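Local coordinates for protein Non-atp dependent l-selective hydantoinase (Arthrobacter aurescens, PDB 1GKR) that hydrolyses the cyclic amide ring of 5-substituted hydantoins, preferring aryl derivatives, as a zinc-dependent homotetramer whose enantioselectivity depends on the substrate, at residues A[62-67]-A[94-99]; A[70-75]-A[315-320]; A[88-93]-A[115-120]; A[126-131]-A[156-161]. One frame throughout, in Å; residues are numbered along the deposited sequence.

Contact 1: A[62-67]-A[94-99]. With ZN (zinc ion), chain F.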
loop_
_atom_site.group_PDB
_atom_site.type_symbol
_atom_site.label_atom_id
_atom_site.label_comp_id
_atom_site.label_asym_id
_atom_site.label_seq_id
_atom_site.Cartn_x
_atom_site.Cartn_y
_atom_site.Cartn_z
ATOM N N HIS A 62 -23.959 -11.618 -26.008
ATOM C CA HIS A 62 -24.162 -13.051 -26.215
ATOM C C HIS A 62 -25.474 -13.295 -26.980
ATOM O O HIS A 62 -26.456 -13.765 -26.400
ATOM C CB HIS A 62 -24.269 -13.802 -24.894
ATOM C CG HIS A 62 -23.055 -13.714 -24.030
ATOM N ND1 HIS A 62 -21.915 -14.446 -24.272
ATOM C CD2 HIS A 62 -22.830 -13.037 -22.877
ATOM C CE1 HIS A 62 -21.041 -14.228 -23.303
ATOM N NE2 HIS A 62 -21.571 -13.375 -22.445
ATOM N N ILE A 63 -25.516 -12.950 -28.261
ATOM C CA ILE A 63 -26.715 -13.217 -29.030
ATOM C C ILE A 63 -26.714 -14.731 -29.231
ATOM O O ILE A 63 -27.766 -15.346 -29.341
ATOM C CB ILE A 63 -26.698 -12.496 -30.386
ATOM C CG1 ILE A 63 -26.883 -10.993 -30.166
ATOM C CG2 ILE A 63 -27.801 -13.052 -31.287
ATOM C CD1 ILE A 63 -26.752 -10.166 -31.425
ATOM N N ILE A 64 -25.511 -15.310 -29.240
ATOM C CA ILE A 64 -25.286 -16.751 -29.379
ATOM C C ILE A 64 -25.506 -17.262 -30.787
ATOM O O ILE A 64 -24.542 -17.606 -31.472
ATOM C CB ILE A 64 -26.192 -17.569 -28.453
ATOM C CG1 ILE A 64 -26.131 -17.029 -27.019
ATOM C CG2 ILE A 64 -25.765 -19.037 -28.510
ATOM C CD1 ILE A 64 -24.964 -17.537 -26.212
ATOM N N ASP A 65 -26.779 -17.330 -31.191
ATOM C CA ASP A 65 -27.201 -17.774 -32.522
ATOM C C ASP A 65 -26.642 -19.152 -32.888
ATOM O O ASP A 65 -26.530 -20.039 -32.039
ATOM C CB ASP A 65 -26.764 -16.744 -33.574
ATOM C CG ASP A 65 -27.633 -16.763 -34.841
ATOM O OD1 ASP A 65 -28.762 -16.219 -34.804
ATOM O OD2 ASP A 65 -27.182 -17.312 -35.874
ATOM N N MET A 66 -26.298 -19.320 -34.162
ATOM C CA MET A 66 -25.762 -20.578 -34.675
ATOM C C MET A 66 -26.707 -21.752 -34.415
ATOM O O MET A 66 -27.926 -21.575 -34.445
ATOM C CB MET A 66 -24.381 -20.837 -34.081
ATOM C CG MET A 66 -23.424 -19.678 -34.317
ATOM S SD MET A 66 -23.361 -19.137 -36.059
ATOM C CE MET A 66 -21.962 -20.126 -36.652
ATOM N N ASP A 67 -26.168 -22.937 -34.155
ATOM C CA ASP A 67 -27.020 -24.109 -33.935
ATOM C C ASP A 67 -28.026 -23.979 -32.800
ATOM O O ASP A 67 -28.956 -24.777 -32.686
ATOM C CB ASP A 67 -26.170 -25.370 -33.713
ATOM C CG ASP A 67 -25.411 -25.796 -34.962
ATOM O OD1 ASP A 67 -25.600 -25.164 -36.033
ATOM O OD2 ASP A 67 -24.624 -26.765 -34.868
ATOM N N PRO A 94 -17.688 -15.702 -27.882
ATOM C CA PRO A 94 -17.637 -16.962 -28.614
ATOM C C PRO A 94 -18.314 -18.126 -27.928
ATOM O O PRO A 94 -18.006 -19.269 -28.232
ATOM C CB PRO A 94 -16.147 -17.182 -28.754
ATOM C CG PRO A 94 -15.667 -16.784 -27.384
ATOM C CD PRO A 94 -16.517 -15.575 -26.996
ATOM N N ILE A 95 -19.217 -17.846 -26.996
ATOM C CA ILE A 95 -19.912 -18.921 -26.293
ATOM C C ILE A 95 -21.152 -19.264 -27.097
ATOM O O ILE A 95 -22.160 -18.555 -27.033
ATOM C CB ILE A 95 -20.418 -18.507 -24.900
ATOM C CG1 ILE A 95 -19.339 -17.757 -24.116
ATOM C CG2 ILE A 95 -20.888 -19.740 -24.160
ATOM C CD1 ILE A 95 -18.325 -18.611 -23.465
ATOM N N THR A 96 -21.083 -20.349 -27.849
ATOM C CA THR A 96 -22.208 -20.776 -28.664
ATOM C C THR A 96 -21.884 -22.171 -29.156
ATOM O O THR A 96 -20.866 -22.734 -28.771
ATOM C CB THR A 96 -22.424 -19.813 -29.886
ATOM O OG1 THR A 96 -23.493 -20.305 -30.693
ATOM C CG2 THR A 96 -21.182 -19.714 -30.742
ATOM N N PHE A 97 -22.758 -22.750 -29.972
ATOM C CA PHE A 97 -22.456 -24.061 -30.513
ATOM C C PHE A 97 -22.694 -24.071 -32.002
ATOM O O PHE A 97 -23.778 -23.716 -32.468
ATOM C CB PHE A 97 -23.286 -25.168 -29.891
ATOM C CG PHE A 97 -22.790 -26.535 -30.263
ATOM C CD1 PHE A 97 -21.732 -27.119 -29.564
ATOM C CD2 PHE A 97 -23.310 -27.203 -31.372
ATOM C CE1 PHE A 97 -21.193 -28.350 -29.968
ATOM C CE2 PHE A 97 -22.783 -28.430 -31.787
ATOM C CZ PHE A 97 -21.721 -29.004 -31.084
ATOM N N PRO A 98 -21.668 -24.452 -32.775
ATOM C CA PRO A 98 -20.365 -24.843 -32.232
ATOM C C PRO A 98 -19.621 -23.650 -31.622
ATOM O O PRO A 98 -19.848 -22.500 -31.999
ATOM C CB PRO A 98 -19.650 -25.409 -33.449
ATOM C CG PRO A 98 -20.182 -24.561 -34.552
ATOM C CD PRO A 98 -21.659 -24.494 -34.247
ATOM N N PRO A 99 -18.717 -23.913 -30.672
ATOM C CA PRO A 99 -17.928 -22.884 -29.995
ATOM C C PRO A 99 -17.047 -22.162 -30.988
ATOM O O PRO A 99 -16.454 -22.799 -31.849
ATOM C CB PRO A 99 -17.085 -23.685 -29.011
ATOM C CG PRO A 99 -17.884 -24.906 -28.787
ATOM C CD PRO A 99 -18.360 -25.240 -30.162
HETATM ZN ZN ZN F . -20.965 -12.896 -20.459
HETATM O O HOH W 1 -21.613 -15.717 -26.923
HETATM O O HOH W 2 -21.887 -13.978 -18.397
#
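Thr96 reaches across to the backbone of Ile64 and joins two loops that follow neighbouring strands of the amidohydrolase barrel. Its CB packs 3.7 Å from Ile64 CG2, and beyond it the hydroxyl donates a hydrogen bond from Thr96 OG1 to Ile64 O, 3.0 Å long. OG1 lies anti to the backbone N (chi1 177°), which turns the hydroxyl toward Ile64; it meets that carbonyl from well above its plane, while the methyl CG2 stays at 4.0 Å from the same oxygen. A valine at this position would probably leave Ile64 O without its hydroxyl mate and so slacken the tie between the loops. Further along the two loops, Asp67 N makes a weak hydrogen bond to Phe97 O, and the Asp67 carboxylate crosses the Phe97 ring obliquely, with OD2 3.8 Å from CD2. At the other end His62 binds a zinc ion through NE2 (2.1 Å), alongside His60, Asp312 and the carboxylated Lys147. Its ND1 donates in the ring plane to water 1, which passes the bond on to Ile95 O (2.9 Å). The zinc ligand is thus tied through a second-shell water to the carbonyl of Ile95, which probably helps fix the imidazole's rotation and makes its metal-binding nitrogen a slightly better donor.

Contact 2: A[70-75]-A[315-320]; sequences NRYGRF and GHPVED
With Tyr72 CG beside the backbone N (chi1 -60°) and Arg71 CG anti to its own (chi1 -172°), these two side chains both pack against Pro317, and the tyrosine ring comes up to His316. The touching residues lie in loops of the TIM-barrel hydrolase fold: 70-75 lies between strand 51-62 and helix 75-85, and 315-320 follows strand 313-314, which runs parallel to 51-62. The backbones come close at Tyr72 and Gly315, where CA and CA are 4.8 Å apart. The main side-chain contact is a T-shaped stack, in which the edge of Tyr72 points at the face of His316 with the planes at 89°. CE1 of Tyr72 sits over the centre of the imidazole, and the same atom lies 3.8 Å from Pro317 CD. Arg71 CG adds to the packing twice: it rests over one face of the tyrosine ring, toward its rim, and stands 3.9 Å from Pro317 CD. Putting an alanine in place of Tyr72 would remove the ring edge, and the His316 face and the Pro317 ring would probably lose their packing partner on this side. Polar ties lead outward instead, His316 O to Tyr411 and Arg71 O to His409. Gly315 O lies at the edge of the tyrosine ring, near its plane, 3.2 Å from Tyr72 CD1.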
loop_
_atom_site.group_PDB
_atom_site.type_symbol
_atom_site.label_atom_id
_atom_site.label_comp_id
_atom_site.label_asym_id
_atom_site.label_seq_id
_atom_site.Cartn_x
_atom_site.Cartn_y
_atom_site.Cartn_z
ATOM N N ASN A 70 -32.605 -21.038 -32.121
ATOM C CA ASN A 70 -34.001 -21.057 -31.704
ATOM C C ASN A 70 -34.193 -21.165 -30.205
ATOM O O ASN A 70 -35.319 -21.167 -29.720
ATOM C CB ASN A 70 -34.750 -22.186 -32.400
ATOM C CG ASN A 70 -34.903 -21.937 -33.876
ATOM O OD1 ASN A 70 -35.441 -20.898 -34.288
ATOM N ND2 ASN A 70 -34.424 -22.877 -34.692
ATOM N N ARG A 71 -33.097 -21.220 -29.467
ATOM C CA ARG A 71 -33.192 -21.352 -28.029
ATOM C C ARG A 71 -32.678 -20.139 -27.234
ATOM O O ARG A 71 -33.219 -19.816 -26.168
ATOM C CB ARG A 71 -32.441 -22.618 -27.619
ATOM C CG ARG A 71 -32.589 -23.035 -26.160
ATOM C CD ARG A 71 -32.300 -24.538 -25.982
ATOM N NE ARG A 71 -33.014 -25.338 -26.982
ATOM C CZ ARG A 71 -32.490 -25.748 -28.138
ATOM N NH1 ARG A 71 -31.231 -25.452 -28.459
ATOM N NH2 ARG A 71 -33.236 -26.431 -28.995
ATOM N N TYR A 72 -31.652 -19.466 -27.756
ATOM C CA TYR A 72 -31.051 -18.324 -27.066
ATOM C C TYR A 72 -31.232 -16.961 -27.730
ATOM O O TYR A 72 -31.698 -16.025 -27.091
ATOM C CB TYR A 72 -29.568 -18.606 -26.863
ATOM C CG TYR A 72 -29.334 -19.842 -26.044
ATOM C CD1 TYR A 72 -29.471 -19.809 -24.663
ATOM C CD2 TYR A 72 -29.041 -21.060 -26.649
ATOM C CE1 TYR A 72 -29.323 -20.961 -23.896
ATOM C CE2 TYR A 72 -28.891 -22.221 -25.893
ATOM C CZ TYR A 72 -29.035 -22.163 -24.512
ATOM O OH TYR A 72 -28.886 -23.294 -23.736
ATOM N N GLY A 73 -30.852 -16.845 -29.000
ATOM C CA GLY A 73 -30.998 -15.584 -29.712
ATOM C C GLY A 73 -30.704 -15.686 -31.201
ATOM O O GLY A 73 -29.927 -16.546 -31.638
ATOM N N ARG A 74 -31.327 -14.807 -31.983
ATOM C CA ARG A 74 -31.134 -14.778 -33.437
ATOM C C ARG A 74 -30.508 -13.434 -33.832
ATOM O O ARG A 74 -30.930 -12.382 -33.344
ATOM C CB ARG A 74 -32.480 -14.903 -34.167
ATOM C CG ARG A 74 -33.441 -15.958 -33.628
ATOM C CD ARG A 74 -33.129 -17.342 -34.179
ATOM N NE ARG A 74 -33.271 -17.379 -35.629
ATOM C CZ ARG A 74 -34.422 -17.208 -36.264
ATOM N NH1 ARG A 74 -35.531 -16.993 -35.569
ATOM N NH2 ARG A 74 -34.455 -17.236 -37.588
ATOM N N PHE A 75 -29.520 -13.455 -34.721
ATOM C CA PHE A 75 -28.905 -12.209 -35.144
ATOM C C PHE A 75 -29.920 -11.176 -35.634
ATOM O O PHE A 75 -29.850 -10.017 -35.225
ATOM C CB PHE A 75 -27.868 -12.447 -36.245
ATOM C CG PHE A 75 -26.627 -13.158 -35.777
ATOM C CD1 PHE A 75 -26.050 -12.854 -34.547
ATOM C CD2 PHE A 75 -26.010 -14.107 -36.584
ATOM C CE1 PHE A 75 -24.876 -13.486 -34.133
ATOM C CE2 PHE A 75 -24.837 -14.743 -36.181
ATOM C CZ PHE A 75 -24.268 -14.435 -34.957
ATOM N N GLY A 315 -29.713 -14.462 -23.740
ATOM C CA GLY A 315 -30.980 -15.117 -23.482
ATOM C C GLY A 315 -30.868 -16.524 -22.935
ATOM O O GLY A 315 -29.806 -17.123 -22.925
ATOM N N HIS A 316 -31.987 -17.033 -22.455
ATOM C CA HIS A 316 -32.080 -18.373 -21.915
ATOM C C HIS A 316 -33.547 -18.707 -22.094
ATOM O O HIS A 316 -34.409 -17.860 -21.849
ATOM C CB HIS A 316 -31.736 -18.395 -20.431
ATOM C CG HIS A 316 -30.778 -19.478 -20.056
ATOM N ND1 HIS A 316 -29.426 -19.254 -19.890
ATOM C CD2 HIS A 316 -30.965 -20.807 -19.870
ATOM C CE1 HIS A 316 -28.822 -20.397 -19.621
ATOM N NE2 HIS A 316 -29.733 -21.356 -19.604
ATOM N N PRO A 317 -33.858 -19.928 -22.555
ATOM C CA PRO A 317 -35.281 -20.234 -22.718
ATOM C C PRO A 317 -36.013 -19.969 -21.402
ATOM O O PRO A 317 -35.588 -20.437 -20.341
ATOM C CB PRO A 317 -35.269 -21.702 -23.148
ATOM C CG PRO A 317 -33.963 -22.225 -22.588
ATOM C CD PRO A 317 -33.019 -21.099 -22.859
ATOM N N VAL A 318 -37.093 -19.189 -21.486
ATOM C CA VAL A 318 -37.891 -18.803 -20.320
ATOM C C VAL A 318 -38.270 -19.963 -19.385
ATOM O O VAL A 318 -38.539 -19.750 -18.201
ATOM C CB VAL A 318 -39.168 -18.028 -20.762
ATOM C CG1 VAL A 318 -40.084 -18.927 -21.519
ATOM C CG2 VAL A 318 -39.871 -17.446 -19.564
ATOM N N GLU A 319 -38.259 -21.186 -19.911
ATOM C CA GLU A 319 -38.589 -22.380 -19.126
ATOM C C GLU A 319 -37.411 -22.857 -18.286
ATOM O O GLU A 319 -37.535 -23.803 -17.508
ATOM C CB GLU A 319 -39.056 -23.521 -20.045
ATOM C CG GLU A 319 -38.180 -23.759 -21.262
ATOM C CD GLU A 319 -38.650 -22.987 -22.488
ATOM O OE1 GLU A 319 -39.154 -21.854 -22.343
ATOM O OE2 GLU A 319 -38.503 -23.511 -23.610
ATOM N N ASP A 320 -36.264 -22.209 -18.458
ATOM C CA ASP A 320 -35.069 -22.554 -17.698
ATOM C C ASP A 320 -34.839 -21.466 -16.669
ATOM O O ASP A 320 -33.806 -21.430 -16.003
ATOM C CB ASP A 320 -33.849 -22.665 -18.614
ATOM C CG ASP A 320 -33.892 -23.900 -19.495
ATOM O OD1 ASP A 320 -34.866 -24.681 -19.367
ATOM O OD2 ASP A 320 -32.952 -24.090 -20.308
#

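Contact 3: A[88-93]-A[115-120]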
loop_
_atom_site.group_PDB
_atom_site.type_symbol
_atom_site.label_atom_id
_atom_site.label_comp_id
_atom_site.label_asym_id
_atom_site.label_seq_id
_atom_site.Cartn_x
_atom_site.Cartn_y
_atom_site.Cartn_z
ATOM N N THR A 88 -24.883 0.685 -31.649
ATOM C CA THR A 88 -24.550 0.572 -33.062
ATOM C C THR A 88 -23.500 -0.470 -33.441
ATOM O O THR A 88 -23.420 -0.869 -34.599
ATOM C CB THR A 88 -24.152 1.934 -33.594
ATOM O OG1 THR A 88 -23.120 2.477 -32.762
ATOM C CG2 THR A 88 -25.368 2.865 -33.570
ATOM N N THR A 89 -22.653 -0.878 -32.508
ATOM C CA THR A 89 -21.732 -1.957 -32.839
ATOM C C THR A 89 -21.562 -2.864 -31.619
ATOM O O THR A 89 -21.450 -2.400 -30.475
ATOM C CB THR A 89 -20.342 -1.491 -33.415
ATOM O OG1 THR A 89 -19.308 -1.795 -32.484
ATOM C CG2 THR A 89 -20.331 -0.043 -33.752
ATOM N N ILE A 90 -21.608 -4.168 -31.881
ATOM C CA ILE A 90 -21.497 -5.174 -30.844
ATOM C C ILE A 90 -20.298 -6.067 -31.116
ATOM O O ILE A 90 -19.807 -6.155 -32.245
ATOM C CB ILE A 90 -22.759 -6.089 -30.814
ATOM C CG1 ILE A 90 -22.846 -6.897 -32.113
ATOM C CG2 ILE A 90 -24.019 -5.261 -30.674
ATOM C CD1 ILE A 90 -23.957 -7.897 -32.136
ATOM N N ILE A 91 -19.820 -6.725 -30.070
ATOM C CA ILE A 91 -18.732 -7.658 -30.225
ATOM C C ILE A 91 -19.293 -8.949 -29.627
ATOM O O ILE A 91 -19.468 -9.031 -28.419
ATOM C CB ILE A 91 -17.486 -7.172 -29.472
ATOM C CG1 ILE A 91 -17.265 -5.682 -29.761
ATOM C CG2 ILE A 91 -16.261 -7.919 -29.964
ATOM C CD1 ILE A 91 -15.938 -5.134 -29.244
ATOM N N GLU A 92 -19.618 -9.926 -30.483
ATOM C CA GLU A 92 -20.192 -11.213 -30.053
ATOM C C GLU A 92 -19.187 -12.090 -29.358
ATOM O O GLU A 92 -18.106 -12.320 -29.900
ATOM C CB GLU A 92 -20.703 -12.017 -31.244
ATOM C CG GLU A 92 -22.199 -12.167 -31.328
ATOM C CD GLU A 92 -22.807 -12.982 -30.211
ATOM O OE1 GLU A 92 -22.528 -14.204 -30.093
ATOM O OE2 GLU A 92 -23.585 -12.378 -29.455
ATOM N N MET A 93 -19.548 -12.592 -28.179
ATOM C CA MET A 93 -18.667 -13.486 -27.438
ATOM C C MET A 93 -18.640 -14.815 -28.203
ATOM O O MET A 93 -19.484 -15.062 -29.066
ATOM C CB MET A 93 -19.188 -13.696 -26.021
ATOM C CG MET A 93 -19.298 -12.422 -25.212
ATOM S SD MET A 93 -17.843 -12.004 -24.207
ATOM C CE MET A 93 -16.550 -12.822 -25.098
ATOM N N GLN A 115 -24.690 -11.684 -42.727
ATOM C CA GLN A 115 -25.901 -11.792 -43.515
ATOM C C GLN A 115 -27.162 -11.479 -42.741
ATOM O O GLN A 115 -28.180 -11.122 -43.332
ATOM C CB GLN A 115 -26.040 -13.198 -44.081
ATOM C CG GLN A 115 -24.961 -13.611 -45.048
ATOM C CD GLN A 115 -25.035 -15.098 -45.375
ATOM O OE1 GLN A 115 -24.231 -15.617 -46.158
ATOM N NE2 GLN A 115 -26.001 -15.795 -44.766
ATOM N N ARG A 116 -27.117 -11.598 -41.422
ATOM C CA ARG A 116 -28.332 -11.358 -40.670
ATOM C C ARG A 116 -28.368 -10.231 -39.648
ATOM O O ARG A 116 -29.455 -9.804 -39.244
ATOM C CB ARG A 116 -28.772 -12.670 -40.027
ATOM C CG ARG A 116 -29.187 -13.708 -41.060
ATOM C CD ARG A 116 -29.656 -14.985 -40.415
ATOM N NE ARG A 116 -28.545 -15.850 -40.055
ATOM C CZ ARG A 116 -28.386 -16.393 -38.855
ATOM N NH1 ARG A 116 -29.275 -16.148 -37.895
ATOM N NH2 ARG A 116 -27.347 -17.194 -38.617
ATOM N N LEU A 117 -27.202 -9.740 -39.233
ATOM C CA LEU A 117 -27.144 -8.659 -38.252
ATOM C C LEU A 117 -27.628 -7.335 -38.827
ATOM O O LEU A 117 -27.486 -7.075 -40.023
ATOM C CB LEU A 117 -25.721 -8.504 -37.731
ATOM C CG LEU A 117 -25.383 -9.524 -36.655
ATOM C CD1 LEU A 117 -23.891 -9.483 -36.355
ATOM C CD2 LEU A 117 -26.226 -9.217 -35.415
ATOM N N LYS A 118 -28.209 -6.499 -37.973
ATOM C CA LYS A 118 -28.713 -5.208 -38.419
ATOM C C LYS A 118 -27.865 -4.023 -37.930
ATOM O O LYS A 118 -28.053 -2.896 -38.379
ATOM C CB LYS A 118 -30.177 -5.044 -38.002
ATOM C CG LYS A 118 -31.161 -5.978 -38.715
ATOM C CD LYS A 118 -32.581 -5.432 -38.568
ATOM C CE LYS A 118 -33.592 -6.144 -39.455
ATOM N NZ LYS A 118 -33.984 -7.460 -38.882
ATOM N N VAL A 119 -26.947 -4.267 -37.002
ATOM C CA VAL A 119 -26.045 -3.214 -36.539
ATOM C C VAL A 119 -24.641 -3.754 -36.837
ATOM O O VAL A 119 -24.494 -4.925 -37.169
ATOM C CB VAL A 119 -26.230 -2.912 -35.040
ATOM C CG1 VAL A 119 -27.634 -2.361 -34.799
ATOM C CG2 VAL A 119 -25.998 -4.157 -34.218
ATOM N N ASP A 120 -23.610 -2.928 -36.753
ATOM C CA ASP A 120 -22.275 -3.429 -37.075
ATOM C C ASP A 120 -21.722 -4.338 -35.976
ATOM O O ASP A 120 -22.195 -4.307 -34.831
ATOM C CB ASP A 120 -21.327 -2.257 -37.369
ATOM C CG ASP A 120 -21.567 -1.638 -38.755
ATOM O OD1 ASP A 120 -22.459 -2.108 -39.500
ATOM O OD2 ASP A 120 -20.856 -0.676 -39.105
#
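Thr89 and Asp120 form a parallel beta bridge, their CA atoms 4.5 Å apart, where strand 87-92 meets the start of strand 120-123. The two strands and the intervening helix 103-116 make up one beta-alpha-beta unit of the TIM barrel. Two hydrogen bonds frame the bridge: Asp120 N to Thr88 O at 3.0 Å, and Ile90 N to Asp120 O, the straighter of the two with an N-H...O angle of 157°. Thr89 CA also points its hydrogen at Asp120 O, so this carbonyl takes a conventional bond and a CA-H...O contact together. Ahead of the bridge the chain leaves the helix at Leu117, and its side chain turns toward the strand. Ile90 meets two residues with its two branches: CD1 lies 4.2 Å from Leu117 CD2, while CG2 lies at an equal distance from Val119 CG2. Because CG1 of Ile90 stands between the backbone N and carbonyl carbon (chi1 65°), the longer branch extends to the leucine and leaves CG2 for the valine. The Asp120 carboxylate is held from outside the segments, by Gln447 N at OD1 and by salt bridges from OD2 to Arg429 and Lys378. Val119 CB closes the approach, lying 3.5 Å from Thr88 O.

Contact 4: A[126-131]-A[156-161]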
loop_
_atom_site.group_PDB
_atom_site.type_symbol
_atom_site.label_atom_id
_atom_site.label_comp_id
_atom_site.label_asym_id
_atom_site.label_seq_id
_atom_site.Cartn_x
_atom_site.Cartn_y
_atom_site.Cartn_z
ATOM N N GLY A 126 -12.462 -17.774 -29.093
ATOM C CA GLY A 126 -12.465 -18.356 -27.770
ATOM C C GLY A 126 -11.102 -18.913 -27.415
ATOM O O GLY A 126 -10.361 -19.397 -28.272
ATOM N N GLY A 127 -10.765 -18.827 -26.139
ATOM C CA GLY A 127 -9.505 -19.354 -25.673
ATOM C C GLY A 127 -9.875 -20.418 -24.668
ATOM O O GLY A 127 -10.160 -20.114 -23.506
ATOM N N VAL A 128 -9.906 -21.667 -25.121
ATOM C CA VAL A 128 -10.253 -22.796 -24.255
ATOM C C VAL A 128 -9.099 -23.790 -24.179
ATOM O O VAL A 128 -8.137 -23.706 -24.950
ATOM C CB VAL A 128 -11.501 -23.496 -24.772
ATOM C CG1 VAL A 128 -12.714 -22.581 -24.596
ATOM C CG2 VAL A 128 -11.309 -23.848 -26.242
ATOM N N PRO A 129 -9.174 -24.749 -23.251
ATOM C CA PRO A 129 -8.056 -25.689 -23.182
ATOM C C PRO A 129 -7.834 -26.457 -24.477
ATOM O O PRO A 129 -8.781 -26.973 -25.087
ATOM C CB PRO A 129 -8.417 -26.584 -21.998
ATOM C CG PRO A 129 -9.883 -26.521 -21.930
ATOM C CD PRO A 129 -10.224 -25.094 -22.278
ATOM N N GLY A 130 -6.572 -26.464 -24.909
ATOM C CA GLY A 130 -6.177 -27.173 -26.104
ATOM C C GLY A 130 -6.309 -26.503 -27.451
ATOM O O GLY A 130 -5.976 -27.132 -28.455
ATOM N N ASN A 131 -6.772 -25.258 -27.525
ATOM C CA ASN A 131 -6.906 -24.639 -28.844
ATOM C C ASN A 131 -5.918 -23.514 -29.071
ATOM O O ASN A 131 -6.078 -22.699 -29.979
ATOM C CB ASN A 131 -8.347 -24.145 -29.062
ATOM C CG ASN A 131 -8.599 -22.757 -28.503
ATOM O OD1 ASN A 131 -8.191 -22.442 -27.393
ATOM N ND2 ASN A 131 -9.299 -21.928 -29.274
ATOM N N GLY A 156 -18.476 -28.615 -21.342
ATOM C CA GLY A 156 -18.553 -29.399 -22.567
ATOM C C GLY A 156 -18.504 -28.495 -23.795
ATOM O O GLY A 156 -17.732 -28.728 -24.732
ATOM N N MET A 157 -19.342 -27.460 -23.776
ATOM C CA MET A 157 -19.433 -26.473 -24.845
ATOM C C MET A 157 -18.255 -25.477 -24.736
ATOM O O MET A 157 -17.443 -25.357 -25.658
ATOM C CB MET A 157 -20.783 -25.757 -24.735
ATOM C CG MET A 157 -21.059 -24.729 -25.802
ATOM S SD MET A 157 -22.834 -24.444 -25.946
ATOM C CE MET A 157 -23.068 -22.975 -24.920
ATOM N N PHE A 158 -18.159 -24.772 -23.609
ATOM C CA PHE A 158 -17.063 -23.831 -23.389
ATOM C C PHE A 158 -16.466 -24.140 -22.014
ATOM O O PHE A 158 -17.128 -23.945 -20.992
ATOM C CB PHE A 158 -17.579 -22.394 -23.420
ATOM C CG PHE A 158 -16.578 -21.409 -23.944
ATOM C CD1 PHE A 158 -16.495 -21.141 -25.308
ATOM C CD2 PHE A 158 -15.696 -20.764 -23.083
ATOM C CE1 PHE A 158 -15.548 -20.246 -25.808
ATOM C CE2 PHE A 158 -14.746 -19.868 -23.577
ATOM C CZ PHE A 158 -14.675 -19.610 -24.944
ATOM N N ASP A 159 -15.223 -24.616 -21.979
ATOM C CA ASP A 159 -14.606 -24.972 -20.697
ATOM C C ASP A 159 -13.704 -23.921 -20.083
ATOM O O ASP A 159 -13.143 -23.067 -20.773
ATOM C CB ASP A 159 -13.780 -26.256 -20.815
ATOM C CG ASP A 159 -14.448 -27.307 -21.656
ATOM O OD1 ASP A 159 -14.330 -27.236 -22.905
ATOM O OD2 ASP A 159 -15.096 -28.192 -21.063
ATOM N N ALA A 160 -13.557 -24.005 -18.769
ATOM C CA ALA A 160 -12.692 -23.085 -18.065
ATOM C C ALA A 160 -11.253 -23.554 -18.278
ATOM O O ALA A 160 -11.009 -24.727 -18.571
ATOM C CB ALA A 160 -13.028 -23.089 -16.598
ATOM N N VAL A 161 -10.302 -22.636 -18.151
ATOM C CA VAL A 161 -8.896 -22.993 -18.302
ATOM C C VAL A 161 -8.223 -23.009 -16.933
ATOM O O VAL A 161 -8.702 -22.381 -15.986
ATOM C CB VAL A 161 -8.152 -21.985 -19.194
ATOM C CG1 VAL A 161 -8.583 -22.145 -20.623
ATOM C CG2 VAL A 161 -8.441 -20.569 -18.729
HETATM O O HOH W 3 -11.875 -20.623 -21.471
HETATM O O HOH W 4 -12.191 -27.398 -24.610
#
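Val128 and Phe158 make the central apolar contact between these loops, a CH-pi interaction in which CG1 of the valine stands 3.6 Å from the ring centroid, 14° off the normal. The side chains cross at about a right angle, and with Val128 CG1 anti to the carbonyl carbon (chi1 -69°) a single methyl is presented to the aromatic face. At the ring's edge, near its plane, Gly126 CA meets Phe158 CZ. A second apolar patch joins Pro129 CD to Val161 CG1 at 3.8 Å, with Asp159 CB beside the same proline ring.

Polar links across the contact run through water. Water 3 donates to Gly127 O (2.7 Å) and to Asp159 O, bridging two backbone carbonyls; water 4 donates to Asp159 OD1 and only weakly to Pro129 O. Within 126-131, a type II turn from Val128 to Asn131 is probably braced by the asparagine side chain: ND2 donates to Gly126 O at 2.9 Å, and OD1 accepts from Val128 N.

Phe158 also packs on Pro94 and Ile95, and its side chain lies about 8 Å from the side chains of the zinc ligands His62 and His183, consistent with a loop bordering the substrate pocket. Segment 126-131 leads from strand 120-123 into helix 132-140, while Val161 and Pro129 lean on helix 163-176.

Contact 3 is the fully buried one, a backbone bridge with aliphatic packing within the barrel; contacts 1, 2 and 4 are partly buried and join loops. Contact 3 uses strand 87-92 and contact 1 the loop that follows it, and Glu92 and Arg116 of contact 3 reach back to Ile64 N and Asp65 of contact 1. The loop after strand 51-62 supplies a segment to contacts 1 and 2, and Asp65 meets Phe75 N between them. Contact 4 touches contact 1 through Phe158 and Met157. Chemistry follows place: hydroxyl, water and zinc in contact 1, aromatic and proline packing in 2, and water-bridged carbonyls with a CH-pi contact in 4.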